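Local structure of protein A52 (Vaccinia virus, 2VVW) at residues Q67-N72 / I81-V86; E75-F80 / W122-R127; E57-I62 / I103-C108; M30-L35 / V112-K117. The protein suppresses host innate immunity as a viral Bcl-2-like protein, associating with IRAK2 to inhibit NF-kappa-B signalling and with TRAF6 to activate p38. All blocks are in the same frame, centred on the assembly; numbering follows the deposited sequence.

Contact 1. Residues Q67-N72 / I81-V86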
loop_
_atom_site.group_PDB
_atom_site.type_symbol
_atom_site.label_atom_id
_atom_site.label_comp_id
_atom_site.label_asym_id
_atom_site.label_seq_id
_atom_site.Cartn_x
_atom_site.Cartn_y
_atom_site.Cartn_z
ATOM N N GLN A 67 -17.367 -19.680 -2.084
ATOM C CA GLN A 67 -17.518 -21.133 -1.989
ATOM C C GLN A 67 -16.810 -21.877 -3.130
ATOM O O GLN A 67 -15.952 -22.727 -2.882
ATOM C CB GLN A 67 -19.002 -21.506 -1.966
ATOM C CG GLN A 67 -19.277 -22.992 -1.916
ATOM C CD GLN A 67 -18.743 -23.648 -0.656
ATOM O OE1 GLN A 67 -18.654 -23.015 0.398
ATOM N NE2 GLN A 67 -18.397 -24.933 -0.760
ATOM N N LYS A 68 -17.188 -21.539 -4.364
ATOM C CA LYS A 68 -16.645 -22.127 -5.593
ATOM C C LYS A 68 -15.111 -22.142 -5.609
ATOM O O LYS A 68 -14.475 -23.138 -5.979
ATOM C CB LYS A 68 -17.167 -21.303 -6.795
ATOM C CG LYS A 68 -16.601 -21.654 -8.173
ATOM C CD LYS A 68 -16.798 -20.524 -9.198
ATOM C CE LYS A 68 -18.253 -20.118 -9.345
ATOM N NZ LYS A 68 -18.579 -19.546 -10.693
ATOM N N LEU A 69 -14.520 -21.015 -5.242
ATOM C CA LEU A 69 -13.062 -20.864 -5.294
ATOM C C LEU A 69 -12.353 -21.102 -3.941
ATOM O O LEU A 69 -11.139 -20.923 -3.832
ATOM C CB LEU A 69 -12.730 -19.469 -5.831
ATOM C CG LEU A 69 -13.336 -19.112 -7.195
ATOM C CD1 LEU A 69 -13.063 -17.645 -7.527
ATOM C CD2 LEU A 69 -12.828 -20.066 -8.304
ATOM N N ARG A 70 -13.103 -21.477 -2.906
ATOM C CA ARG A 70 -12.520 -21.665 -1.576
ATOM C C ARG A 70 -11.498 -20.554 -1.253
ATOM O O ARG A 70 -10.318 -20.812 -0.947
ATOM C CB ARG A 70 -11.868 -23.045 -1.503
ATOM C CG ARG A 70 -12.826 -24.181 -1.869
ATOM C CD ARG A 70 -12.081 -25.492 -2.086
ATOM N NE ARG A 70 -12.763 -26.345 -3.069
ATOM C CZ ARG A 70 -12.441 -26.459 -4.363
ATOM N NH1 ARG A 70 -13.150 -27.280 -5.137
ATOM N NH2 ARG A 70 -11.421 -25.782 -4.900
ATOM N N LEU A 71 -11.980 -19.318 -1.344
ATOM C CA LEU A 71 -11.138 -18.138 -1.332
ATOM C C LEU A 71 -10.276 -18.011 -0.084
ATOM O O LEU A 71 -9.143 -17.558 -0.176
ATOM C CB LEU A 71 -11.980 -16.863 -1.528
ATOM C CG LEU A 71 -12.507 -16.535 -2.927
ATOM C CD1 LEU A 71 -13.338 -15.256 -2.886
ATOM C CD2 LEU A 71 -11.364 -16.426 -3.998
ATOM N N ASN A 72 -10.798 -18.415 1.078
ATOM C CA ASN A 72 -10.051 -18.260 2.316
ATOM C C ASN A 72 -9.186 -19.477 2.628
ATOM O O ASN A 72 -8.541 -19.523 3.680
ATOM C CB ASN A 72 -11.000 -17.970 3.485
ATOM C CG ASN A 72 -11.544 -16.544 3.468
ATOM O OD1 ASN A 72 -10.946 -15.644 2.890
ATOM N ND2 ASN A 72 -12.693 -16.334 4.139
ATOM N N ILE A 81 -6.793 -16.828 -9.342
ATOM C CA ILE A 81 -6.041 -16.587 -10.586
ATOM C C ILE A 81 -6.482 -17.592 -11.673
ATOM O O ILE A 81 -6.663 -17.217 -12.852
ATOM C CB ILE A 81 -4.514 -16.636 -10.330
ATOM C CG1 ILE A 81 -4.057 -15.458 -9.432
ATOM C CG2 ILE A 81 -3.705 -16.637 -11.638
ATOM C CD1 ILE A 81 -4.245 -14.047 -10.059
ATOM N N ASP A 82 -6.649 -18.863 -11.292
ATOM C CA ASP A 82 -7.102 -19.896 -12.232
ATOM C C ASP A 82 -8.445 -19.464 -12.836
ATOM O O ASP A 82 -8.642 -19.533 -14.047
ATOM C CB ASP A 82 -7.176 -21.266 -11.536
ATOM C CG ASP A 82 -7.712 -22.369 -12.437
ATOM O OD1 ASP A 82 -8.942 -22.443 -12.579
ATOM O OD2 ASP A 82 -6.918 -23.173 -12.983
ATOM N N TYR A 83 -9.337 -18.973 -11.974
ATOM C CA TYR A 83 -10.667 -18.491 -12.379
ATOM C C TYR A 83 -10.652 -17.323 -13.368
ATOM O O TYR A 83 -11.431 -17.291 -14.333
ATOM C CB TYR A 83 -11.464 -18.115 -11.117
ATOM C CG TYR A 83 -12.818 -17.513 -11.390
ATOM C CD1 TYR A 83 -13.915 -18.322 -11.667
ATOM C CD2 TYR A 83 -13.011 -16.126 -11.352
ATOM C CE1 TYR A 83 -15.175 -17.767 -11.938
ATOM C CE2 TYR A 83 -14.265 -15.567 -11.622
ATOM C CZ TYR A 83 -15.339 -16.392 -11.909
ATOM O OH TYR A 83 -16.586 -15.849 -12.169
ATOM N N ILE A 84 -9.767 -16.366 -13.121
ATOM C CA ILE A 84 -9.538 -15.248 -14.019
ATOM C C ILE A 84 -9.100 -15.754 -15.399
ATOM O O ILE A 84 -9.569 -15.267 -16.425
ATOM C CB ILE A 84 -8.466 -14.271 -13.437
ATOM C CG1 ILE A 84 -8.990 -13.563 -12.183
ATOM C CG2 ILE A 84 -7.993 -13.268 -14.493
ATOM C CD1 ILE A 84 -10.388 -12.960 -12.311
ATOM N N LYS A 85 -8.206 -16.725 -15.427
ATOM C CA LYS A 85 -7.801 -17.360 -16.692
ATOM C C LYS A 85 -8.962 -18.068 -17.410
ATOM O O LYS A 85 -9.094 -17.983 -18.636
ATOM C CB LYS A 85 -6.619 -18.317 -16.466
ATOM C CG LYS A 85 -5.280 -17.581 -16.182
ATOM C CD LYS A 85 -4.208 -18.503 -15.607
ATOM C CE LYS A 85 -2.822 -17.827 -15.563
ATOM N NZ LYS A 85 -1.758 -18.749 -15.025
ATOM N N VAL A 86 -9.803 -18.758 -16.645
ATOM C CA VAL A 86 -11.031 -19.334 -17.176
ATOM C C VAL A 86 -11.891 -18.271 -17.882
ATOM O O VAL A 86 -12.271 -18.447 -19.047
ATOM C CB VAL A 86 -11.854 -20.046 -16.061
ATOM C CG1 VAL A 86 -13.266 -20.438 -16.558
ATOM C CG2 VAL A 86 -11.098 -21.282 -15.560
HETATM O O HOH W 1 -18.815 -16.871 -12.366
#
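The Y83 ring carries L69 CD1 over one face, 3.9 Å from Y83 CG, while at the edge and in the ring plane a water sits 2.5 Å from Y83 OH. In this all-helical Bcl-2-like fold the contact joins the end of helix 62-68 to the middle of helix 76-90. L69 lies at the C-terminal end of helix 62-68, where R70, with positive phi, closes a Schellman motif. Both methyls of L69 lie on that same face near the base of the ring: CD2 packs on Y83 CB at 3.7 Å, and the two side chains meet at about a right angle. Y83 CG stands anti to the backbone N (chi1 176°), which swings the ring out toward the loop; L65 and L105 also touch it. In one of two modelled positions K68 reaches across the phenol end, its chain bent at chi3, with NZ oblique to the ring. The water that meets Y83 OH may then also accept a weak hydrogen bond from K68 NZ at 3.2 Å, a tentative bridge.

Contact 2. Residues E75-F80 / W122-R127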
loop_
_atom_site.group_PDB
_atom_site.type_symbol
_atom_site.label_atom_id
_atom_site.label_comp_id
_atom_site.label_asym_id
_atom_site.label_seq_id
_atom_site.Cartn_x
_atom_site.Cartn_y
_atom_site.Cartn_z
ATOM N N GLU A 75 -5.223 -22.420 -0.756
ATOM C CA GLU A 75 -5.099 -22.376 -2.208
ATOM C C GLU A 75 -5.928 -21.243 -2.840
ATOM O O GLU A 75 -5.912 -21.079 -4.055
ATOM C CB GLU A 75 -5.568 -23.715 -2.807
ATOM C CG GLU A 75 -4.801 -24.942 -2.344
ATOM C CD GLU A 75 -5.208 -25.487 -0.965
ATOM O OE1 GLU A 75 -6.235 -25.066 -0.368
ATOM O OE2 GLU A 75 -4.466 -26.363 -0.466
ATOM N N GLY A 76 -6.612 -20.453 -2.023
ATOM C CA GLY A 76 -7.614 -19.499 -2.500
ATOM C C GLY A 76 -7.149 -18.473 -3.514
ATOM O O GLY A 76 -7.881 -18.155 -4.458
ATOM N N ALA A 77 -5.949 -17.931 -3.315
ATOM C CA ALA A 77 -5.398 -16.937 -4.234
ATOM C C ALA A 77 -5.103 -17.573 -5.582
ATOM O O ALA A 77 -5.434 -17.022 -6.621
ATOM C CB ALA A 77 -4.138 -16.272 -3.638
ATOM N N ASP A 78 -4.486 -18.741 -5.571
ATOM C CA ASP A 78 -4.230 -19.479 -6.808
ATOM C C ASP A 78 -5.510 -19.912 -7.532
ATOM O O ASP A 78 -5.562 -19.906 -8.770
ATOM C CB ASP A 78 -3.371 -20.699 -6.508
ATOM C CG ASP A 78 -1.944 -20.335 -6.151
ATOM O OD1 ASP A 78 -1.435 -19.306 -6.653
ATOM O OD2 ASP A 78 -1.338 -21.084 -5.359
ATOM N N ASN A 79 -6.520 -20.324 -6.764
ATOM C CA ASN A 79 -7.866 -20.619 -7.312
ATOM C C ASN A 79 -8.502 -19.387 -7.983
ATOM O O ASN A 79 -9.140 -19.485 -9.035
ATOM C CB ASN A 79 -8.803 -21.131 -6.200
ATOM C CG ASN A 79 -8.398 -22.488 -5.659
ATOM O OD1 ASN A 79 -7.536 -23.169 -6.220
ATOM N ND2 ASN A 79 -9.026 -22.893 -4.555
ATOM N N PHE A 80 -8.332 -18.219 -7.362
ATOM C CA PHE A 80 -8.794 -16.973 -7.954
ATOM C C PHE A 80 -8.114 -16.686 -9.298
ATOM O O PHE A 80 -8.775 -16.340 -10.268
ATOM C CB PHE A 80 -8.541 -15.824 -6.998
ATOM C CG PHE A 80 -8.886 -14.472 -7.565
ATOM C CD1 PHE A 80 -10.186 -14.155 -7.883
ATOM C CD2 PHE A 80 -7.897 -13.522 -7.773
ATOM C CE1 PHE A 80 -10.503 -12.896 -8.398
ATOM C CE2 PHE A 80 -8.210 -12.276 -8.290
ATOM C CZ PHE A 80 -9.509 -11.967 -8.589
ATOM N N TRP A 122 -4.205 -9.164 -1.314
ATOM C CA TRP A 122 -4.586 -8.053 -2.184
ATOM C C TRP A 122 -3.640 -7.959 -3.370
ATOM O O TRP A 122 -4.045 -7.576 -4.449
ATOM C CB TRP A 122 -4.640 -6.717 -1.414
ATOM C CG TRP A 122 -3.311 -6.111 -1.073
ATOM C CD1 TRP A 122 -2.553 -6.362 0.042
ATOM C CD2 TRP A 122 -2.591 -5.142 -1.830
ATOM N NE1 TRP A 122 -1.406 -5.617 0.020
ATOM C CE2 TRP A 122 -1.397 -4.856 -1.116
ATOM C CE3 TRP A 122 -2.819 -4.498 -3.048
ATOM C CZ2 TRP A 122 -0.434 -3.966 -1.591
ATOM C CZ3 TRP A 122 -1.856 -3.612 -3.520
ATOM C CH2 TRP A 122 -0.679 -3.353 -2.783
ATOM N N LYS A 123 -2.381 -8.328 -3.175
ATOM C CA LYS A 123 -1.403 -8.319 -4.286
ATOM C C LYS A 123 -1.853 -9.165 -5.480
ATOM O O LYS A 123 -1.457 -8.905 -6.633
ATOM C CB LYS A 123 -0.063 -8.823 -3.796
ATOM C CG LYS A 123 0.617 -7.958 -2.725
ATOM C CD LYS A 123 1.136 -6.652 -3.272
ATOM C CE LYS A 123 2.187 -6.034 -2.329
ATOM N NZ LYS A 123 3.354 -6.931 -2.015
ATOM N N TYR A 124 -2.647 -10.200 -5.220
ATOM C CA TYR A 124 -3.143 -11.061 -6.306
ATOM C C TYR A 124 -4.140 -10.336 -7.223
ATOM O O TYR A 124 -4.286 -10.709 -8.382
ATOM C CB TYR A 124 -3.768 -12.349 -5.749
ATOM C CG TYR A 124 -2.733 -13.343 -5.326
ATOM C CD1 TYR A 124 -2.286 -14.313 -6.211
ATOM C CD2 TYR A 124 -2.157 -13.289 -4.052
ATOM C CE1 TYR A 124 -1.320 -15.230 -5.842
ATOM C CE2 TYR A 124 -1.178 -14.201 -3.674
ATOM C CZ TYR A 124 -0.768 -15.171 -4.572
ATOM O OH TYR A 124 0.202 -16.082 -4.218
ATOM N N CYS A 125 -4.854 -9.337 -6.692
ATOM C CA CYS A 125 -5.686 -8.476 -7.533
ATOM C C CYS A 125 -4.859 -7.830 -8.639
ATOM O O CYS A 125 -5.305 -7.753 -9.775
ATOM C CB CYS A 125 -6.378 -7.409 -6.714
ATOM S SG CYS A 125 -7.406 -8.076 -5.403
ATOM N N LEU A 126 -3.649 -7.387 -8.317
ATOM C CA LEU A 126 -2.797 -6.741 -9.313
ATOM C C LEU A 126 -2.352 -7.748 -10.342
ATOM O O LEU A 126 -2.301 -7.428 -11.544
ATOM C CB LEU A 126 -1.556 -6.081 -8.690
ATOM C CG LEU A 126 -1.749 -5.253 -7.414
ATOM C CD1 LEU A 126 -0.399 -4.733 -6.860
ATOM C CD2 LEU A 126 -2.717 -4.138 -7.671
ATOM N N ARG A 127 -1.995 -8.956 -9.891
ATOM C CA ARG A 127 -1.573 -10.008 -10.830
ATOM C C ARG A 127 -2.725 -10.302 -11.789
ATOM O O ARG A 127 -2.527 -10.439 -12.973
ATOM C CB ARG A 127 -1.144 -11.283 -10.082
ATOM C CG ARG A 127 -0.426 -12.311 -10.952
ATOM C CD ARG A 127 -0.035 -13.584 -10.193
ATOM N NE ARG A 127 0.738 -13.349 -8.972
ATOM C CZ ARG A 127 1.318 -14.316 -8.252
ATOM N NH1 ARG A 127 1.231 -15.588 -8.629
ATOM N NH2 ARG A 127 1.996 -14.016 -7.149
#
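A77 and Y124 supply the apolar part of this contact through a CH-pi interaction. The methyl A77 CB sits almost exactly above the middle of the Y124 ring, 3.4 Å from its centroid and 3° off the normal, so all six ring carbons are nearly equidistant from it. Y124 CG lies anti to its own carbonyl carbon (chi1 -77°), presenting the ring face to the small residue. Within helix 123-132, in one of its two modelled positions, R127 brings a guanidinium face to Y124 CE1, which lies 3.6 Å above the guanidinium plane.

Oxygen atoms meet ring carbons more loosely. D78 OD1 comes within 4.2 Å of Y124 CE1, the carboxylate plane steeply inclined to the ring. At the inner side, F80 turns its edge to the backbone: CE2 is 4.2 Å from Y124 O. The axes of the short segments 76-80 and 123-127 run at 20° to each other, with a closest approach of 10.4 Å, as neighbouring helices packed in the Bcl-2-like bundle.

Contact 3. Residues E57-I62 / I103-C108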
loop_
_atom_site.group_PDB
_atom_site.type_symbol
_atom_site.label_atom_id
_atom_site.label_comp_id
_atom_site.label_asym_id
_atom_site.label_seq_id
_atom_site.Cartn_x
_atom_site.Cartn_y
_atom_site.Cartn_z
ATOM N N GLU A 57 -23.338 -8.890 -11.648
ATOM C CA GLU A 57 -24.177 -9.206 -12.792
ATOM C C GLU A 57 -23.463 -10.162 -13.733
ATOM O O GLU A 57 -24.070 -11.097 -14.231
ATOM C CB GLU A 57 -24.589 -7.936 -13.539
ATOM N N GLN A 58 -22.173 -9.949 -13.970
ATOM C CA GLN A 58 -21.464 -10.758 -14.951
ATOM C C GLN A 58 -20.951 -12.084 -14.400
ATOM O O GLN A 58 -20.983 -13.092 -15.091
ATOM C CB GLN A 58 -20.308 -9.968 -15.566
ATOM C CG GLN A 58 -19.515 -10.783 -16.613
ATOM C CD GLN A 58 -18.714 -9.922 -17.582
ATOM O OE1 GLN A 58 -18.774 -8.692 -17.548
ATOM N NE2 GLN A 58 -17.946 -10.576 -18.452
ATOM N N PHE A 59 -20.458 -12.082 -13.163
ATOM C CA PHE A 59 -19.741 -13.234 -12.607
ATOM C C PHE A 59 -20.459 -13.939 -11.457
ATOM O O PHE A 59 -20.079 -15.049 -11.092
ATOM C CB PHE A 59 -18.347 -12.805 -12.150
ATOM C CG PHE A 59 -17.485 -12.287 -13.264
ATOM C CD1 PHE A 59 -17.118 -13.116 -14.306
ATOM C CD2 PHE A 59 -17.044 -10.968 -13.273
ATOM C CE1 PHE A 59 -16.311 -12.642 -15.342
ATOM C CE2 PHE A 59 -16.245 -10.494 -14.295
ATOM C CZ PHE A 59 -15.876 -11.332 -15.330
ATOM N N GLY A 60 -21.465 -13.289 -10.879
ATOM C CA GLY A 60 -22.240 -13.880 -9.810
ATOM C C GLY A 60 -21.901 -13.258 -8.476
ATOM O O GLY A 60 -21.085 -12.344 -8.398
ATOM N N THR A 61 -22.540 -13.757 -7.426
ATOM C CA THR A 61 -22.445 -13.150 -6.117
ATOM C C THR A 61 -21.143 -13.540 -5.471
ATOM O O THR A 61 -20.554 -14.577 -5.796
ATOM C CB THR A 61 -23.552 -13.628 -5.183
ATOM O OG1 THR A 61 -23.404 -15.042 -4.994
ATOM C CG2 THR A 61 -24.922 -13.306 -5.749
ATOM N N ILE A 62 -20.707 -12.733 -4.522
ATOM C CA ILE A 62 -19.471 -13.035 -3.826
ATOM C C ILE A 62 -19.614 -14.321 -3.006
ATOM O O ILE A 62 -18.646 -15.054 -2.848
ATOM C CB ILE A 62 -19.005 -11.853 -2.965
ATOM C CG1 ILE A 62 -17.574 -12.085 -2.443
ATOM C CG2 ILE A 62 -20.017 -11.576 -1.819
ATOM C CD1 ILE A 62 -16.495 -12.352 -3.534
ATOM N N ILE A 103 -12.597 -5.756 -12.611
ATOM C CA ILE A 103 -12.064 -4.903 -11.552
ATOM C C ILE A 103 -12.998 -4.988 -10.345
ATOM O O ILE A 103 -12.549 -5.151 -9.212
ATOM C CB ILE A 103 -11.894 -3.442 -12.016
ATOM C CG1 ILE A 103 -10.672 -3.301 -12.929
ATOM C CG2 ILE A 103 -11.728 -2.498 -10.839
ATOM C CD1 ILE A 103 -10.670 -1.979 -13.746
ATOM N N GLY A 104 -14.293 -4.931 -10.594
ATOM C CA GLY A 104 -15.266 -5.082 -9.513
ATOM C C GLY A 104 -15.194 -6.428 -8.811
ATOM O O GLY A 104 -15.450 -6.516 -7.618
ATOM N N LEU A 105 -14.859 -7.473 -9.569
ATOM C CA LEU A 105 -14.725 -8.827 -9.042
ATOM C C LEU A 105 -13.531 -8.900 -8.095
ATOM O O LEU A 105 -13.637 -9.428 -7.000
ATOM C CB LEU A 105 -14.545 -9.820 -10.194
ATOM C CG LEU A 105 -14.282 -11.291 -9.848
ATOM C CD1 LEU A 105 -15.562 -11.968 -9.390
ATOM C CD2 LEU A 105 -13.662 -12.010 -11.049
ATOM N N CYS A 106 -12.395 -8.373 -8.535
ATOM C CA CYS A 106 -11.196 -8.269 -7.695
ATOM C C CYS A 106 -11.520 -7.591 -6.373
ATOM O O CYS A 106 -11.106 -8.050 -5.307
ATOM C CB CYS A 106 -10.115 -7.475 -8.431
ATOM S SG CYS A 106 -9.419 -8.417 -9.769
ATOM N N ALA A 107 -12.260 -6.494 -6.468
ATOM C CA ALA A 107 -12.673 -5.699 -5.307
ATOM C C ALA A 107 -13.507 -6.491 -4.320
ATOM O O ALA A 107 -13.319 -6.394 -3.085
ATOM C CB ALA A 107 -13.455 -4.501 -5.765
ATOM N N CYS A 108 -14.483 -7.218 -4.844
ATOM C CA CYS A 108 -15.348 -8.035 -3.994
ATOM C C CYS A 108 -14.555 -9.193 -3.371
ATOM O O CYS A 108 -14.810 -9.579 -2.252
ATOM C CB CYS A 108 -16.554 -8.550 -4.786
ATOM S SG CYS A 108 -17.727 -7.229 -5.257
#
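F59 and L105 meet at about a right angle, the leucine coming over one face of the phenyl ring. L105 places CG anti to its backbone N (chi1 176°), carrying its branches out from helix 96-115: CD2 stands 4.2 Å above the F59 ring plane toward its rim, and CD1 approaches F59 CB at 4.0 Å. On the opposite ring face lies Q58 CG, 3.8 Å above the plane over its centre, leaving F59 sandwiched between its own neighbour and the leucine.

The second meeting point is one turn farther along. I62 takes a conformation with CG1 anti to the backbone N (chi1 -170°) and then a bend at chi2 of 56°, directing the CD1 methyl onto the backbone of C108. CD1 lies 3.5 Å from C108 O and 4.0 Å from C108 CB, making this a contact of methyl with both carbonyl and side chain. Between the two points the chain turns at G60, the first residue to leave helical geometry after helix 51-59, with positive phi, and T61 then serves as N-cap of the next helix, its OG1 bonding E64 N. This corner between helix 51-59 and helix 62-68 packs against the long helix 96-115, which in this Bcl-2-like fold is also touched by helices 21-35, 76-90 and 123-132.

Contact 4. Residues M30-L35 / V112-K117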
loop_
_atom_site.group_PDB
_atom_site.type_symbol
_atom_site.label_atom_id
_atom_site.label_comp_id
_atom_site.label_asym_id
_atom_site.label_seq_id
_atom_site.Cartn_x
_atom_site.Cartn_y
_atom_site.Cartn_z
ATOM N N MET A 30 -5.045 -1.706 -2.664
ATOM C CA MET A 30 -4.300 -1.602 -1.412
ATOM C C MET A 30 -5.208 -1.060 -0.326
ATOM O O MET A 30 -5.337 -1.661 0.722
ATOM C CB MET A 30 -3.102 -0.674 -1.593
ATOM C CG MET A 30 -2.328 -0.340 -0.350
ATOM S SD MET A 30 -1.106 0.935 -0.701
ATOM C CE MET A 30 -2.141 2.424 -0.802
ATOM N N TYR A 31 -5.860 0.063 -0.600
ATOM C CA TYR A 31 -6.657 0.718 0.440
ATOM C C TYR A 31 -7.930 -0.067 0.799
ATOM O O TYR A 31 -8.295 -0.178 1.988
ATOM C CB TYR A 31 -7.002 2.150 0.033
ATOM C CG TYR A 31 -5.889 3.161 0.228
ATOM C CD1 TYR A 31 -5.374 3.423 1.498
ATOM C CD2 TYR A 31 -5.364 3.887 -0.857
ATOM C CE1 TYR A 31 -4.353 4.348 1.702
ATOM C CE2 TYR A 31 -4.336 4.848 -0.654
ATOM C CZ TYR A 31 -3.833 5.055 0.616
ATOM O OH TYR A 31 -2.856 5.994 0.839
ATOM N N ARG A 32 -8.624 -0.584 -0.214
ATOM C CA ARG A 32 -9.811 -1.386 0.026
ATOM C C ARG A 32 -9.433 -2.717 0.689
ATOM O O ARG A 32 -10.069 -3.153 1.658
ATOM C CB ARG A 32 -10.582 -1.624 -1.266
ATOM C CG ARG A 32 -11.868 -2.411 -1.056
ATOM C CD ARG A 32 -12.819 -2.280 -2.238
ATOM N NE ARG A 32 -13.958 -3.186 -2.089
ATOM C CZ ARG A 32 -15.098 -3.086 -2.764
ATOM N NH1 ARG A 32 -15.283 -2.112 -3.631
ATOM N NH2 ARG A 32 -16.070 -3.962 -2.544
ATOM N N GLY A 33 -8.381 -3.345 0.196
ATOM C CA GLY A 33 -7.894 -4.596 0.780
ATOM C C GLY A 33 -7.360 -4.527 2.208
ATOM O O GLY A 33 -7.408 -5.534 2.927
ATOM N N LEU A 34 -6.846 -3.359 2.625
ATOM C CA LEU A 34 -6.254 -3.211 3.952
ATOM C C LEU A 34 -7.150 -2.451 4.920
ATOM O O LEU A 34 -7.231 -2.840 6.084
ATOM C CB LEU A 34 -4.851 -2.567 3.886
ATOM C CG LEU A 34 -3.777 -3.326 3.084
ATOM C CD1 LEU A 34 -2.378 -2.602 3.175
ATOM C CD2 LEU A 34 -3.645 -4.805 3.449
ATOM N N LEU A 35 -7.831 -1.401 4.451
ATOM C CA LEU A 35 -8.699 -0.588 5.323
ATOM C C LEU A 35 -10.184 -0.913 5.206
ATOM O O LEU A 35 -10.935 -0.676 6.134
ATOM C CB LEU A 35 -8.531 0.903 5.028
ATOM C CG LEU A 35 -7.130 1.490 5.118
ATOM C CD1 LEU A 35 -7.189 2.943 4.789
ATOM C CD2 LEU A 35 -6.538 1.231 6.483
ATOM N N VAL A 112 -13.242 -10.268 0.948
ATOM C CA VAL A 112 -13.302 -11.555 1.631
ATOM C C VAL A 112 -11.978 -11.789 2.343
ATOM O O VAL A 112 -11.944 -12.199 3.495
ATOM C CB VAL A 112 -13.626 -12.730 0.643
ATOM C CG1 VAL A 112 -13.504 -14.096 1.322
ATOM C CG2 VAL A 112 -15.027 -12.566 0.052
ATOM N N TRP A 113 -10.880 -11.548 1.642
ATOM C CA TRP A 113 -9.559 -11.726 2.226
ATOM C C TRP A 113 -9.251 -10.774 3.377
ATOM O O TRP A 113 -8.677 -11.196 4.399
ATOM C CB TRP A 113 -8.505 -11.628 1.138
ATOM C CG TRP A 113 -8.537 -12.750 0.156
ATOM C CD1 TRP A 113 -8.960 -14.041 0.367
ATOM C CD2 TRP A 113 -8.088 -12.697 -1.205
ATOM N NE1 TRP A 113 -8.781 -14.787 -0.782
ATOM C CE2 TRP A 113 -8.268 -13.985 -1.761
ATOM C CE3 TRP A 113 -7.572 -11.679 -2.019
ATOM C CZ2 TRP A 113 -7.939 -14.281 -3.090
ATOM C CZ3 TRP A 113 -7.223 -11.987 -3.328
ATOM C CH2 TRP A 113 -7.423 -13.280 -3.845
ATOM N N ARG A 114 -9.665 -9.513 3.252
ATOM C CA ARG A 114 -9.483 -8.564 4.341
ATOM C C ARG A 114 -10.185 -9.076 5.574
ATOM O O ARG A 114 -9.613 -9.094 6.681
ATOM C CB ARG A 114 -10.034 -7.196 3.949
ATOM C CG ARG A 114 -9.694 -6.075 4.931
ATOM C CD ARG A 114 -10.438 -4.788 4.565
ATOM N NE ARG A 114 -11.883 -4.993 4.618
ATOM C CZ ARG A 114 -12.716 -5.028 3.574
ATOM N NH1 ARG A 114 -12.300 -4.823 2.315
ATOM N NH2 ARG A 114 -14.005 -5.245 3.810
ATOM N N ASN A 115 -11.429 -9.488 5.395
ATOM C CA ASN A 115 -12.256 -9.957 6.515
ATOM C C ASN A 115 -11.678 -11.184 7.211
ATOM O O ASN A 115 -11.865 -11.365 8.406
ATOM C CB ASN A 115 -13.691 -10.227 6.044
ATOM C CG ASN A 115 -14.410 -8.956 5.612
ATOM O OD1 ASN A 115 -14.002 -7.839 5.959
ATOM N ND2 ASN A 115 -15.466 -9.118 4.823
ATOM N N GLU A 116 -10.952 -12.006 6.459
ATOM C CA GLU A 116 -10.274 -13.183 6.983
ATOM C C GLU A 116 -8.846 -12.866 7.486
ATOM O O GLU A 116 -8.146 -13.749 8.012
ATOM C CB GLU A 116 -10.240 -14.250 5.887
ATOM C CG GLU A 116 -9.679 -15.613 6.271
ATOM C CD GLU A 116 -10.551 -16.395 7.229
ATOM O OE1 GLU A 116 -11.610 -15.898 7.674
ATOM O OE2 GLU A 116 -10.153 -17.533 7.547
ATOM N N LYS A 117 -8.444 -11.603 7.329
ATOM C CA LYS A 117 -7.133 -11.085 7.737
ATOM C C LYS A 117 -5.995 -11.722 6.948
ATOM O O LYS A 117 -4.869 -11.835 7.431
ATOM C CB LYS A 117 -6.934 -11.201 9.257
ATOM C CG LYS A 117 -7.973 -10.424 10.021
ATOM C CD LYS A 117 -7.832 -10.620 11.501
ATOM C CE LYS A 117 -8.756 -9.688 12.269
ATOM N NZ LYS A 117 -8.695 -9.934 13.747
#
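R114, described here in one of its two modelled positions, lays its side chain across the C-terminal turn of helix 21-35 and makes a hydrogen bond there: NH1 donates to R32 O at 2.9 Å. The bond is bent, with an N-H...O angle of 142°, and the donor stands 38° above the carbonyl plane; the oxygen in turn is tilted from the guanidinium plane. A kink at chi3 (61°) turns the guanidinium back toward this carbonyl.

Van der Waals contact comes from the aliphatic part of the arginine. R114 CG makes a tight approach to G33 O, to be read with caution given the two positions, and CD is 3.4 Å from R32 O, while the chain also passes L35, whose C is 3.9 Å from CD. G33 has no side chain, and it is here that the backbones come nearest, at 5.6 Å between G33 CA and R114 CA.

D111 links the two arginines: its OD1 forms a salt bridge with R114 NH1 and its OD2 one with R32 NH2. R32 also pairs with D52 and bonds Y28 OH. A cationic donor at R32 O, near the C-terminal end of helix 21-35, is consistent with a favourable interaction with the negative end of the helix dipole.

How the contacts relate
The four contacts show how a helical bundle is tied together by shared elements. Contacts 1 and 2 both use helix 76-90 and lie 8 Å apart between centres; L69 O and N79 ND2 bridge them at 3.0 Å with a probable hydrogen bond. Contacts 3 and 4 share helix 96-115, their centres 15 Å apart, and I62 CG1 packs 3.6 Å from V112 CG2. Across the two pairs, Y83 OH of contact 1 lies 3.5 Å from F59 CD1 of contact 3, and L71 O probably bonds W113 NE1 of contact 4. Contacts 2 and 4 both reach the second subunit: W122 NE1 bonds Y31 OH of the neighbouring subunit.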